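Local coordinates for LP1413 - SCCmec type IV-encoded DNA binding protein (Staphylococcus aureus, PDB 6BTC), which probably binds single-stranded DNA as an unusual binding protein encoded by a staphylococcal cassette chromosome element, at residues E9-Y12 with N13-A17. Residues are numbered along the deposited sequence; the frame is centred on the assembly and turned at random.
Sequences EKLY and NFIIA
Ile16 sets its CG1 over one face of the Tyr12 ring, a CH-pi contact one turn along helix 6-21, with CG1 3.6 Å from the ring centroid and 19° off its normal. Tyr12 reaches this place with CG anti to the backbone N (chi1 169°), which leans the ring outward and a little toward the C-terminal end; CD1 of Ile16 follows toward the phenol end, 3.6 Å from Tyr12 CZ. Ile16 N donates to Tyr12 O over 3.0 Å, and Ile15 N to Leu11 O over 2.9 Å, both nearly straight. Phe14 N gives Lys10 O a more bent bond of 3.1 Å, 147° at the hydrogen and tilted from the carbonyl plane. Asn13 N serves Glu9 O, though that oxygen sits too tightly against the Asn13 amide for its position to be trusted. Farther on, Asn13 O takes the N-H of Ala17, and Ile16 O is hydrogen-bonded to Ser19 OG. On the buried side Leu11 and Ile15 lie side by side, CD1 of Leu11 3.9 Å from CG1 of Ile15, facing Val49 and Phe53 of helix 43-59. Tyr12 and Ile16 both rest on Trp56. The chemistry is thus divided: i+4 to i bonds satisfy the N-H groups of Phe14, Ile15 and Ile16, and less certainly that of Asn13, while the Tyr12 ring joins Ile16 to the Arg52 cation on helix 43-59 through a cation-pi contact.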
ATOM      1  N   GLU A   9      -0.396  12.042  -4.742  1.00 39.29           N
ATOM      2  CA  GLU A   9      -1.597  11.422  -5.282  1.00 44.51           C
ATOM      3  C   GLU A   9      -1.246  10.354  -6.306  1.00 44.55           C
ATOM      4  O   GLU A   9      -1.887   9.299  -6.355  1.00 40.33           O
ATOM      5  CB  GLU A   9      -2.508  12.471  -5.919  1.00 43.33           C
ATOM      6  CG  GLU A   9      -3.038  13.531  -4.960  1.00 61.23           C
ATOM      7  CD  GLU A   9      -4.080  12.997  -3.984  1.00 64.22           C
ATOM      8  OE1 GLU A   9      -4.747  11.983  -4.302  1.00 54.77           O
ATOM      9  OE2 GLU A   9      -4.227  13.607  -2.896  1.00 58.06           O
ATOM     10  N   LYS A  10      -0.238  10.616  -7.145  1.00 45.97           N
ATOM     11  CA  LYS A  10       0.105   9.675  -8.207  1.00 42.45           C
ATOM     12  C   LYS A  10       0.728   8.413  -7.631  1.00 34.45           C
ATOM     13  O   LYS A  10       0.354   7.300  -8.009  1.00 33.24           O
ATOM     14  CB  LYS A  10       1.055  10.328  -9.217  1.00 46.14           C
ATOM     15  CG  LYS A  10       0.379  11.305 -10.175  1.00 48.07           C
ATOM     16  CD  LYS A  10       1.369  11.874 -11.192  1.00 68.68           C
ATOM     17  CE  LYS A  10       0.733  12.944 -12.073  1.00 66.21           C
ATOM     18  NZ  LYS A  10       1.711  13.556 -13.018  1.00109.49           N
ATOM     19  N   LEU A  11       1.694   8.567  -6.729  1.00 27.40           N
ATOM     20  CA  LEU A  11       2.293   7.404  -6.093  1.00 32.67           C
ATOM     21  C   LEU A  11       1.256   6.613  -5.294  1.00 39.06           C
ATOM     22  O   LEU A  11       1.248   5.377  -5.337  1.00 32.68           O
ATOM     23  CB  LEU A  11       3.453   7.842  -5.197  1.00 33.10           C
ATOM     24  CG  LEU A  11       4.049   6.747  -4.307  1.00 33.25           C
ATOM     25  CD1 LEU A  11       4.567   5.593  -5.148  1.00 34.34           C
ATOM     26  CD2 LEU A  11       5.162   7.274  -3.442  1.00 30.82           C
ATOM     27  N   TYR A  12       0.370   7.306  -4.565  1.00 36.49           N
ATOM     28  CA  TYR A  12      -0.650   6.623  -3.774  1.00 33.42           C
ATOM     29  C   TYR A  12      -1.609   5.838  -4.666  1.00 33.37           C
ATOM     30  O   TYR A  12      -1.900   4.666  -4.402  1.00 30.15           O
ATOM     31  CB  TYR A  12      -1.414   7.635  -2.914  1.00 35.05           C
ATOM     32  CG  TYR A  12      -2.667   7.074  -2.262  1.00 31.04           C
ATOM     33  CD1 TYR A  12      -2.617   6.455  -1.020  1.00 33.66           C
ATOM     34  CD2 TYR A  12      -3.895   7.168  -2.900  1.00 36.53           C
ATOM     35  CE1 TYR A  12      -3.766   5.944  -0.429  1.00 32.80           C
ATOM     36  CE2 TYR A  12      -5.046   6.660  -2.326  1.00 38.73           C
ATOM     37  CZ  TYR A  12      -4.979   6.049  -1.093  1.00 37.82           C
ATOM     38  OH  TYR A  12      -6.144   5.544  -0.539  1.00 42.73           O
ATOM     39  N   ASN A  13      -2.133   6.473  -5.717  1.00 28.66           N
ATOM     40  CA  ASN A  13      -2.997   5.749  -6.646  1.00 33.20           C
ATOM     41  C   ASN A  13      -2.318   4.480  -7.151  1.00 35.69           C
ATOM     42  O   ASN A  13      -2.975   3.452  -7.353  1.00 34.03           O
ATOM     43  CB  ASN A  13      -3.386   6.635  -7.829  1.00 36.37           C
ATOM     44  CG  ASN A  13      -4.163   7.881  -7.416  1.00 44.39           C
ATOM     45  OD1 ASN A  13      -4.863   7.897  -6.405  1.00 34.71           O
ATOM     46  ND2 ASN A  13      -4.042   8.935  -8.220  1.00 48.38           N
ATOM     47  N   PHE A  14      -0.998   4.532  -7.355  1.00 31.81           N
ATOM     48  CA  PHE A  14      -0.276   3.363  -7.850  1.00 34.55           C
ATOM     49  C   PHE A  14      -0.175   2.295  -6.774  1.00 27.30           C
ATOM     50  O   PHE A  14      -0.394   1.110  -7.041  1.00 28.31           O
ATOM     51  CB  PHE A  14       1.132   3.751  -8.324  1.00 28.15           C
ATOM     52  CG  PHE A  14       2.046   2.564  -8.520  1.00 25.58           C
ATOM     53  CD1 PHE A  14       1.925   1.756  -9.640  1.00 33.24           C
ATOM     54  CD2 PHE A  14       3.002   2.245  -7.580  1.00 28.66           C
ATOM     55  CE1 PHE A  14       2.754   0.653  -9.812  1.00 33.93           C
ATOM     56  CE2 PHE A  14       3.834   1.140  -7.750  1.00 33.72           C
ATOM     57  CZ  PHE A  14       3.705   0.350  -8.872  1.00 32.70           C
ATOM     58  N   ILE A  15       0.213   2.693  -5.563  1.00 25.52           N
ATOM     59  CA  ILE A  15       0.373   1.736  -4.478  1.00 29.94           C
ATOM     60  C   ILE A  15      -0.932   0.992  -4.240  1.00 30.17           C
ATOM     61  O   ILE A  15      -0.944  -0.231  -4.065  1.00 28.95           O
ATOM     62  CB  ILE A  15       0.855   2.459  -3.210  1.00 29.04           C
ATOM     63  CG1 ILE A  15       2.252   3.044  -3.419  1.00 33.33           C
ATOM     64  CG2 ILE A  15       0.833   1.521  -1.997  1.00 33.28           C
ATOM     65  CD1 ILE A  15       3.377   2.030  -3.453  1.00 29.71           C
ATOM     66  N   ILE A  16      -2.050   1.718  -4.246  1.00 27.23           N
ATOM     67  CA  ILE A  16      -3.356   1.110  -4.020  1.00 31.64           C
ATOM     68  C   ILE A  16      -3.623   0.046  -5.076  1.00 28.66           C
ATOM     69  O   ILE A  16      -3.931  -1.107  -4.760  1.00 24.83           O
ATOM     70  CB  ILE A  16      -4.458   2.189  -4.027  1.00 27.68           C
ATOM     71  CG1 ILE A  16      -4.295   3.152  -2.847  1.00 34.29           C
ATOM     72  CG2 ILE A  16      -5.845   1.562  -4.026  1.00 31.87           C
ATOM     73  CD1 ILE A  16      -4.354   2.493  -1.473  1.00 38.67           C
ATOM     74  N   ALA A  17      -3.539   0.437  -6.346  1.00 24.17           N
ATOM     75  CA  ALA A  17      -3.784  -0.493  -7.441  1.00 28.30           C
ATOM     76  C   ALA A  17      -2.852  -1.694  -7.352  1.00 30.68           C
ATOM     77  O   ALA A  17      -3.287  -2.845  -7.457  1.00 26.43           O
ATOM     78  CB  ALA A  17      -3.612   0.234  -8.772  1.00 28.59           C
TER